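Local coordinates for protein condensin complex subunit 3 (Schizosaccharomyces pombe, PDB 5OQR) that serves as a regulatory HEAT-repeat subunit of condensin, the complex required to convert interphase chromatin into mitotic-like condensed chromosomes, at residues Y532-R545 with I569-L582. Sequence-based numbering, arbitrary orientation.
Sequences YEKGSVVLKCTAIR and ILFEALGEFENAEL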
ATOM      1  N   TYR A 532      18.736  10.767 -26.189  1.00 38.51           N
ATOM      2  CA  TYR A 532      18.499  11.285 -24.847  1.00 39.87           C
ATOM      3  C   TYR A 532      18.870  12.760 -24.744  1.00 45.88           C
ATOM      4  O   TYR A 532      18.108  13.563 -24.195  1.00 51.15           O
ATOM      5  CB  TYR A 532      19.279  10.475 -23.815  1.00 32.86           C
ATOM      6  CG  TYR A 532      18.907  10.852 -22.404  1.00 32.93           C
ATOM      7  CD1 TYR A 532      19.492  11.944 -21.780  1.00 40.39           C
ATOM      8  CD2 TYR A 532      17.954  10.132 -21.703  1.00 34.77           C
ATOM      9  CE1 TYR A 532      19.146  12.303 -20.500  1.00 37.45           C
ATOM     10  CE2 TYR A 532      17.601  10.483 -20.419  1.00 40.80           C
ATOM     11  CZ  TYR A 532      18.201  11.570 -19.824  1.00 40.88           C
ATOM     12  OH  TYR A 532      17.857  11.931 -18.544  1.00 43.85           O
ATOM     13  N   GLU A 533      20.042  13.136 -25.254  1.00 43.77           N
ATOM     14  CA  GLU A 533      20.529  14.496 -25.041  1.00 58.61           C
ATOM     15  C   GLU A 533      19.749  15.505 -25.877  1.00 62.46           C
ATOM     16  O   GLU A 533      19.346  16.559 -25.373  1.00 71.88           O
ATOM     17  CB  GLU A 533      22.026  14.581 -25.344  1.00 68.85           C
ATOM     18  CG  GLU A 533      22.468  13.921 -26.640  1.00 74.84           C
ATOM     19  CD  GLU A 533      23.932  14.177 -26.949  1.00 90.67           C
ATOM     20  OE1 GLU A 533      24.421  15.290 -26.654  1.00 91.34           O
ATOM     21  OE2 GLU A 533      24.600  13.259 -27.473  1.00 91.90           O
ATOM     22  N   LYS A 534      19.520  15.200 -27.152  1.00 61.17           N
ATOM     23  CA  LYS A 534      18.896  16.141 -28.073  1.00 63.26           C
ATOM     24  C   LYS A 534      17.428  15.835 -28.343  1.00 60.76           C
ATOM     25  O   LYS A 534      16.808  16.525 -29.158  1.00 62.37           O
ATOM     26  CB  LYS A 534      19.661  16.161 -29.401  1.00 68.08           C
ATOM     27  CG  LYS A 534      21.149  16.457 -29.264  1.00 78.66           C
ATOM     28  CD  LYS A 534      21.441  17.943 -29.175  1.00 93.74           C
ATOM     29  CE  LYS A 534      22.848  18.178 -28.642  1.00 98.82           C
ATOM     30  NZ  LYS A 534      23.339  19.552 -28.905  1.00110.93           N
ATOM     31  N   GLY A 535      16.853  14.831 -27.681  1.00 52.49           N
ATOM     32  CA  GLY A 535      15.490  14.428 -27.931  1.00 45.75           C
ATOM     33  C   GLY A 535      14.517  14.933 -26.875  1.00 41.76           C
ATOM     34  O   GLY A 535      14.896  15.457 -25.833  1.00 55.79           O
ATOM     35  N   SER A 536      13.234  14.757 -27.173  1.00 36.48           N
ATOM     36  CA  SER A 536      12.180  15.164 -26.262  1.00 37.13           C
ATOM     37  C   SER A 536      12.128  14.217 -25.065  1.00 36.28           C
ATOM     38  O   SER A 536      12.866  13.233 -24.978  1.00 40.64           O
ATOM     39  CB  SER A 536      10.837  15.192 -26.987  1.00 39.60           C
ATOM     40  OG  SER A 536      10.410  13.883 -27.314  1.00 38.37           O
ATOM     41  N   VAL A 537      11.232  14.520 -24.125  1.00 38.82           N
ATOM     42  CA  VAL A 537      11.069  13.668 -22.952  1.00 36.88           C
ATOM     43  C   VAL A 537      10.625  12.273 -23.366  1.00 38.88           C
ATOM     44  O   VAL A 537      11.124  11.267 -22.845  1.00 45.48           O
ATOM     45  CB  VAL A 537      10.080  14.311 -21.961  1.00 38.29           C
ATOM     46  CG1 VAL A 537       9.788  13.373 -20.797  1.00 39.98           C
ATOM     47  CG2 VAL A 537      10.639  15.625 -21.447  1.00 52.88           C
ATOM     48  N   VAL A 538       9.678  12.185 -24.300  1.00 46.02           N
ATOM     49  CA  VAL A 538       9.240  10.882 -24.792  1.00 42.19           C
ATOM     50  C   VAL A 538      10.424  10.109 -25.353  1.00 40.79           C
ATOM     51  O   VAL A 538      10.513   8.884 -25.205  1.00 33.78           O
ATOM     52  CB  VAL A 538       8.127  11.056 -25.842  1.00 40.54           C
ATOM     53  CG1 VAL A 538       7.791   9.725 -26.513  1.00 37.33           C
ATOM     54  CG2 VAL A 538       6.885  11.646 -25.199  1.00 41.27           C
ATOM     55  N   LEU A 539      11.347  10.809 -26.009  1.00 37.24           N
ATOM     56  CA  LEU A 539      12.504  10.148 -26.596  1.00 31.74           C
ATOM     57  C   LEU A 539      13.525   9.777 -25.530  1.00 39.24           C
ATOM     58  O   LEU A 539      14.181   8.735 -25.631  1.00 35.53           O
ATOM     59  CB  LEU A 539      13.130  11.054 -27.657  1.00 33.87           C
ATOM     60  CG  LEU A 539      13.583  10.399 -28.965  1.00 44.29           C
ATOM     61  CD1 LEU A 539      12.439   9.683 -29.663  1.00 39.74           C
ATOM     62  CD2 LEU A 539      14.179  11.446 -29.889  1.00 37.79           C
ATOM     63  N   LYS A 540      13.669  10.614 -24.500  1.00 44.43           N
ATOM     64  CA  LYS A 540      14.533  10.267 -23.380  1.00 34.68           C
ATOM     65  C   LYS A 540      14.059   8.990 -22.703  1.00 33.52           C
ATOM     66  O   LYS A 540      14.870   8.125 -22.355  1.00 31.37           O
ATOM     67  CB  LYS A 540      14.574  11.415 -22.373  1.00 34.52           C
ATOM     68  CG  LYS A 540      15.299  12.652 -22.856  1.00 39.94           C
ATOM     69  CD  LYS A 540      15.123  13.790 -21.867  1.00 44.74           C
ATOM     70  CE  LYS A 540      15.809  15.056 -22.335  1.00 48.24           C
ATOM     71  NZ  LYS A 540      17.279  15.007 -22.119  1.00 59.76           N
ATOM     72  N   CYS A 541      12.747   8.855 -22.504  1.00 32.46           N
ATOM     73  CA  CYS A 541      12.216   7.641 -21.895  1.00 36.57           C
ATOM     74  C   CYS A 541      12.454   6.426 -22.779  1.00 33.46           C
ATOM     75  O   CYS A 541      12.658   5.320 -22.271  1.00 39.05           O
ATOM     76  CB  CYS A 541      10.725   7.805 -21.611  1.00 34.32           C
ATOM     77  SG  CYS A 541      10.333   9.083 -20.409  1.00 44.83           S
ATOM     78  N   THR A 542      12.437   6.606 -24.100  1.00 32.51           N
ATOM     79  CA  THR A 542      12.721   5.492 -24.997  1.00 35.64           C
ATOM     80  C   THR A 542      14.178   5.068 -24.884  1.00 30.01           C
ATOM     81  O   THR A 542      14.491   3.875 -24.950  1.00 29.15           O
ATOM     82  CB  THR A 542      12.376   5.877 -26.439  1.00 33.79           C
ATOM     83  OG1 THR A 542      10.962   6.064 -26.555  1.00 30.68           O
ATOM     84  CG2 THR A 542      12.811   4.795 -27.424  1.00 30.43           C
ATOM     85  N   ALA A 543      15.080   6.033 -24.713  1.00 31.89           N
ATOM     86  CA  ALA A 543      16.495   5.714 -24.564  1.00 30.39           C
ATOM     87  C   ALA A 543      16.750   4.939 -23.278  1.00 28.79           C
ATOM     88  O   ALA A 543      17.458   3.927 -23.285  1.00 27.94           O
ATOM     89  CB  ALA A 543      17.323   6.997 -24.595  1.00 32.46           C
ATOM     90  N   ILE A 544      16.178   5.399 -22.162  1.00 28.42           N
ATOM     91  CA  ILE A 544      16.412   4.744 -20.876  1.00 25.83           C
ATOM     92  C   ILE A 544      15.955   3.292 -20.927  1.00 27.19           C
ATOM     93  O   ILE A 544      16.669   2.383 -20.490  1.00 30.77           O
ATOM     94  CB  ILE A 544      15.705   5.512 -19.742  1.00 29.62           C
ATOM     95  CG1 ILE A 544      16.224   6.950 -19.640  1.00 31.85           C
ATOM     96  CG2 ILE A 544      15.883   4.793 -18.406  1.00 26.47           C
ATOM     97  CD1 ILE A 544      17.675   7.078 -19.230  1.00 40.61           C
ATOM     98  N   ARG A 545      14.749   3.052 -21.444  1.00 27.32           N
ATOM     99  CA  ARG A 545      14.243   1.684 -21.513  1.00 30.83           C
ATOM    100  C   ARG A 545      15.095   0.829 -22.438  1.00 32.52           C
ATOM    101  O   ARG A 545      15.399  -0.328 -22.127  1.00 32.46           O
ATOM    102  CB  ARG A 545      12.788   1.678 -21.984  1.00 33.57           C
ATOM    103  CG  ARG A 545      11.820   2.429 -21.091  1.00 34.34           C
ATOM    104  CD  ARG A 545      10.380   2.161 -21.507  1.00 37.25           C
ATOM    105  NE  ARG A 545       9.463   3.188 -21.025  1.00 35.98           N
ATOM    106  CZ  ARG A 545       9.115   4.270 -21.711  1.00 38.65           C
ATOM    107  NH1 ARG A 545       9.603   4.487 -22.924  1.00 38.15           N
ATOM    108  NH2 ARG A 545       8.272   5.144 -21.180  1.00 45.97           N
ATOM    109  N   ILE A 569      23.382   9.345 -18.519  1.00 40.79           N
ATOM    110  CA  ILE A 569      21.969   9.611 -18.760  1.00 39.26           C
ATOM    111  C   ILE A 569      21.120   9.062 -17.623  1.00 34.12           C
ATOM    112  O   ILE A 569      20.067   9.622 -17.302  1.00 33.09           O
ATOM    113  CB  ILE A 569      21.521   9.044 -20.123  1.00 38.73           C
ATOM    114  CG1 ILE A 569      21.559   7.513 -20.129  1.00 40.69           C
ATOM    115  CG2 ILE A 569      22.404   9.586 -21.236  1.00 33.91           C
ATOM    116  CD1 ILE A 569      20.842   6.900 -21.295  1.00 36.74           C
ATOM    117  N   LEU A 570      21.559   7.971 -16.993  1.00 31.48           N
ATOM    118  CA  LEU A 570      20.849   7.454 -15.829  1.00 33.33           C
ATOM    119  C   LEU A 570      20.927   8.430 -14.660  1.00 39.80           C
ATOM    120  O   LEU A 570      19.949   8.599 -13.922  1.00 38.58           O
ATOM    121  CB  LEU A 570      21.413   6.092 -15.431  1.00 37.29           C
ATOM    122  CG  LEU A 570      21.099   4.925 -16.369  1.00 34.15           C
ATOM    123  CD1 LEU A 570      21.927   3.707 -16.007  1.00 29.68           C
ATOM    124  CD2 LEU A 570      19.619   4.581 -16.324  1.00 36.13           C
ATOM    125  N   PHE A 571      22.080   9.077 -14.471  1.00 41.05           N
ATOM    126  CA  PHE A 571      22.186  10.119 -13.454  1.00 48.00           C
ATOM    127  C   PHE A 571      21.303  11.306 -13.802  1.00 43.82           C
ATOM    128  O   PHE A 571      20.511  11.772 -12.975  1.00 43.15           O
ATOM    129  CB  PHE A 571      23.640  10.582 -13.305  1.00 53.12           C
ATOM    130  CG  PHE A 571      24.524   9.601 -12.604  1.00 48.66           C
ATOM    131  CD1 PHE A 571      24.215   9.158 -11.332  1.00 47.84           C
ATOM    132  CD2 PHE A 571      25.678   9.136 -13.209  1.00 52.93           C
ATOM    133  CE1 PHE A 571      25.031   8.258 -10.684  1.00 47.01           C
ATOM    134  CE2 PHE A 571      26.497   8.237 -12.565  1.00 52.73           C
ATOM    135  CZ  PHE A 571      26.173   7.799 -11.300  1.00 53.48           C
ATOM    136  N   GLU A 572      21.437  11.817 -15.026  1.00 44.30           N
ATOM    137  CA  GLU A 572      20.669  12.985 -15.438  1.00 41.20           C
ATOM    138  C   GLU A 572      19.174  12.735 -15.288  1.00 40.48           C
ATOM    139  O   GLU A 572      18.439  13.585 -14.773  1.00 43.95           O
ATOM    140  CB  GLU A 572      21.019  13.344 -16.881  1.00 41.68           C
ATOM    141  CG  GLU A 572      20.590  14.731 -17.303  1.00 47.74           C
ATOM    142  CD  GLU A 572      21.094  15.092 -18.685  1.00 59.72           C
ATOM    143  OE1 GLU A 572      20.402  15.852 -19.394  1.00 74.81           O
ATOM    144  OE2 GLU A 572      22.181  14.610 -19.064  1.00 55.98           O
ATOM    145  N   ALA A 573      18.706  11.564 -15.726  1.00 41.39           N
ATOM    146  CA  ALA A 573      17.290  11.237 -15.599  1.00 41.13           C
ATOM    147  C   ALA A 573      16.852  11.278 -14.143  1.00 35.07           C
ATOM    148  O   ALA A 573      15.818  11.862 -13.806  1.00 39.77           O
ATOM    149  CB  ALA A 573      17.012   9.858 -16.197  1.00 38.43           C
ATOM    150  N   LEU A 574      17.635  10.657 -13.260  1.00 36.60           N
ATOM    151  CA  LEU A 574      17.254  10.566 -11.858  1.00 40.92           C
ATOM    152  C   LEU A 574      17.196  11.929 -11.183  1.00 43.43           C
ATOM    153  O   LEU A 574      16.489  12.081 -10.182  1.00 40.45           O
ATOM    154  CB  LEU A 574      18.232   9.654 -11.119  1.00 35.26           C
ATOM    155  CG  LEU A 574      17.965   9.400  -9.636  1.00 40.51           C
ATOM    156  CD1 LEU A 574      16.513   9.045  -9.380  1.00 42.07           C
ATOM    157  CD2 LEU A 574      18.872   8.296  -9.140  1.00 44.16           C
ATOM    158  N   GLY A 575      17.911  12.920 -11.706  1.00 41.77           N
ATOM    159  CA  GLY A 575      17.911  14.250 -11.143  1.00 42.72           C
ATOM    160  C   GLY A 575      16.881  15.198 -11.708  1.00 51.52           C
ATOM    161  O   GLY A 575      16.837  16.362 -11.296  1.00 54.54           O
ATOM    162  N   GLU A 576      16.045  14.746 -12.643  1.00 57.06           N
ATOM    163  CA  GLU A 576      15.029  15.607 -13.249  1.00 53.55           C
ATOM    164  C   GLU A 576      13.717  15.473 -12.478  1.00 53.09           C
ATOM    165  O   GLU A 576      12.740  14.878 -12.932  1.00 63.16           O
ATOM    166  CB  GLU A 576      14.843  15.263 -14.721  1.00 52.53           C
ATOM    167  CG  GLU A 576      16.080  15.506 -15.570  1.00 63.05           C
ATOM    168  CD  GLU A 576      15.788  16.271 -16.849  1.00 71.89           C
ATOM    169  OE1 GLU A 576      14.780  17.006 -16.896  1.00 75.40           O
ATOM    170  OE2 GLU A 576      16.573  16.140 -17.814  1.00 77.22           O
ATOM    171  N   PHE A 577      13.711  16.057 -11.280  1.00 61.04           N
ATOM    172  CA  PHE A 577      12.483  16.135 -10.498  1.00 67.77           C
ATOM    173  C   PHE A 577      11.411  16.962 -11.192  1.00 67.38           C
ATOM    174  O   PHE A 577      10.268  16.988 -10.721  1.00 60.50           O
ATOM    175  CB  PHE A 577      12.778  16.711  -9.106  1.00 79.07           C
ATOM    176  CG  PHE A 577      13.189  18.158  -9.116  1.00 79.83           C
ATOM    177  CD1 PHE A 577      12.318  19.141  -8.678  1.00 81.60           C
ATOM    178  CD2 PHE A 577      14.447  18.535  -9.558  1.00 75.75           C
ATOM    179  CE1 PHE A 577      12.691  20.470  -8.684  1.00 90.64           C
ATOM    180  CE2 PHE A 577      14.825  19.862  -9.568  1.00 81.73           C
ATOM    181  CZ  PHE A 577      13.947  20.831  -9.130  1.00 82.92           C
ATOM    182  N   GLU A 578      11.748  17.630 -12.298  1.00 72.76           N
ATOM    183  CA  GLU A 578      10.744  18.341 -13.081  1.00 68.85           C
ATOM    184  C   GLU A 578       9.827  17.369 -13.814  1.00 71.57           C
ATOM    185  O   GLU A 578       8.630  17.637 -13.975  1.00 72.72           O
ATOM    186  CB  GLU A 578      11.430  19.272 -14.082  1.00 79.57           C
ATOM    187  CG  GLU A 578      12.535  20.151 -13.502  1.00 91.08           C
ATOM    188  CD  GLU A 578      12.005  21.275 -12.634  1.00102.96           C
ATOM    189  OE1 GLU A 578      10.985  21.070 -11.942  1.00100.03           O
ATOM    190  OE2 GLU A 578      12.606  22.370 -12.650  1.00105.50           O
ATOM    191  N   ASN A 579      10.369  16.242 -14.268  1.00 60.13           N
ATOM    192  CA  ASN A 579       9.626  15.241 -15.032  1.00 45.94           C
ATOM    193  C   ASN A 579       9.446  14.008 -14.152  1.00 42.00           C
ATOM    194  O   ASN A 579      10.310  13.133 -14.100  1.00 58.75           O
ATOM    195  CB  ASN A 579      10.353  14.898 -16.324  1.00 48.68           C
ATOM    196  CG  ASN A 579      10.231  15.988 -17.367  1.00 56.11           C
ATOM    197  OD1 ASN A 579       9.266  16.025 -18.130  1.00 62.58           O
ATOM    198  ND2 ASN A 579      11.209  16.883 -17.409  1.00 58.49           N
ATOM    199  N   ALA A 580       8.305  13.941 -13.465  1.00 43.30           N
ATOM    200  CA  ALA A 580       8.029  12.808 -12.591  1.00 50.60           C
ATOM    201  C   ALA A 580       8.138  11.487 -13.339  1.00 52.44           C
ATOM    202  O   ALA A 580       8.654  10.500 -12.802  1.00 55.22           O
ATOM    203  CB  ALA A 580       6.639  12.955 -11.970  1.00 62.32           C
ATOM    204  N   GLU A 581       7.657  11.446 -14.582  1.00 64.58           N
ATOM    205  CA  GLU A 581       7.677  10.201 -15.342  1.00 60.09           C
ATOM    206  C   GLU A 581       9.102   9.814 -15.718  1.00 49.10           C
ATOM    207  O   GLU A 581       9.508   8.661 -15.546  1.00 42.17           O
ATOM    208  CB  GLU A 581       6.813  10.337 -16.596  1.00 64.67           C
ATOM    209  CG  GLU A 581       6.408   9.006 -17.207  1.00 88.75           C
ATOM    210  CD  GLU A 581       5.942   9.135 -18.646  1.00 92.84           C
ATOM    211  OE1 GLU A 581       5.844  10.278 -19.142  1.00 89.99           O
ATOM    212  OE2 GLU A 581       5.678   8.094 -19.281  1.00 88.20           O
ATOM    213  N   LEU A 582       9.872  10.768 -16.239  1.00 44.35           N
ATOM    214  CA  LEU A 582      11.255  10.488 -16.609  1.00 34.57           C
ATOM    215  C   LEU A 582      12.093  10.167 -15.378  1.00 49.10           C
ATOM    216  O   LEU A 582      12.873   9.208 -15.377  1.00 44.90           O
ATOM    217  CB  LEU A 582      11.842  11.680 -17.364  1.00 33.79           C
ATOM    218  CG  LEU A 582      13.327  11.605 -17.723  1.00 34.01           C
ATOM    219  CD1 LEU A 582      13.615  10.405 -18.605  1.00 35.30           C
ATOM    220  CD2 LEU A 582      13.770  12.887 -18.403  1.00 39.20           C
TER
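Tyr532 reaches from the end of helix 518-534 into a hole formed by Ile569, Glu572, Ala573 and Leu582, a knob-into-hole fit joining consecutive helical hairpins of this HEAT-repeat solenoid; segment 532-545 falls in the eighth HEAT repeat. The first torsion (chi1 -172°) sets CG opposite the backbone N and carries the ring toward helix 569-574. From CB outward, each atom has its neighbour: CB and CG lie against Ile569 CG2, and CD1 is 3.8 Å from that same methyl. Ile569 CB sits over the ring centre, 3.8 Å from the centroid and 7° off the normal, a clear CH-pi contact. Lys540 CG covers the opposite face near the rim. At the edge, CE1 meets Glu572 CD in the ring plane, the carboxylate turned almost perpendicular to the ring (89°). OH ends beside Ala573, 3.2 Å from its CB. Ile569 and Lys540 would probably lose the surface they both pack on, and a gap open between the two hairpins, were an alanine here instead of Tyr532.

The reverse knob is Leu582, set among Tyr532, Val537, Lys540 and Cys541: CD1 lies 4.0 Å from Cys541 SG, while CD2 packs on Lys540 CD. Deeper in, Ile544 CD1 touches Ile569 CD1, and Ile544 also packs on Ala589 of helix 580-597. At the start of helix 537-545, Val537 CG2 rests on Asn579 OD1. The Lys540 chain bends at chi4, bringing NZ to Tyr532 O in a 2.7 Å hydrogen bond and leaving it 4.2 Å from Glu572 OE1, beyond salt-bridge range.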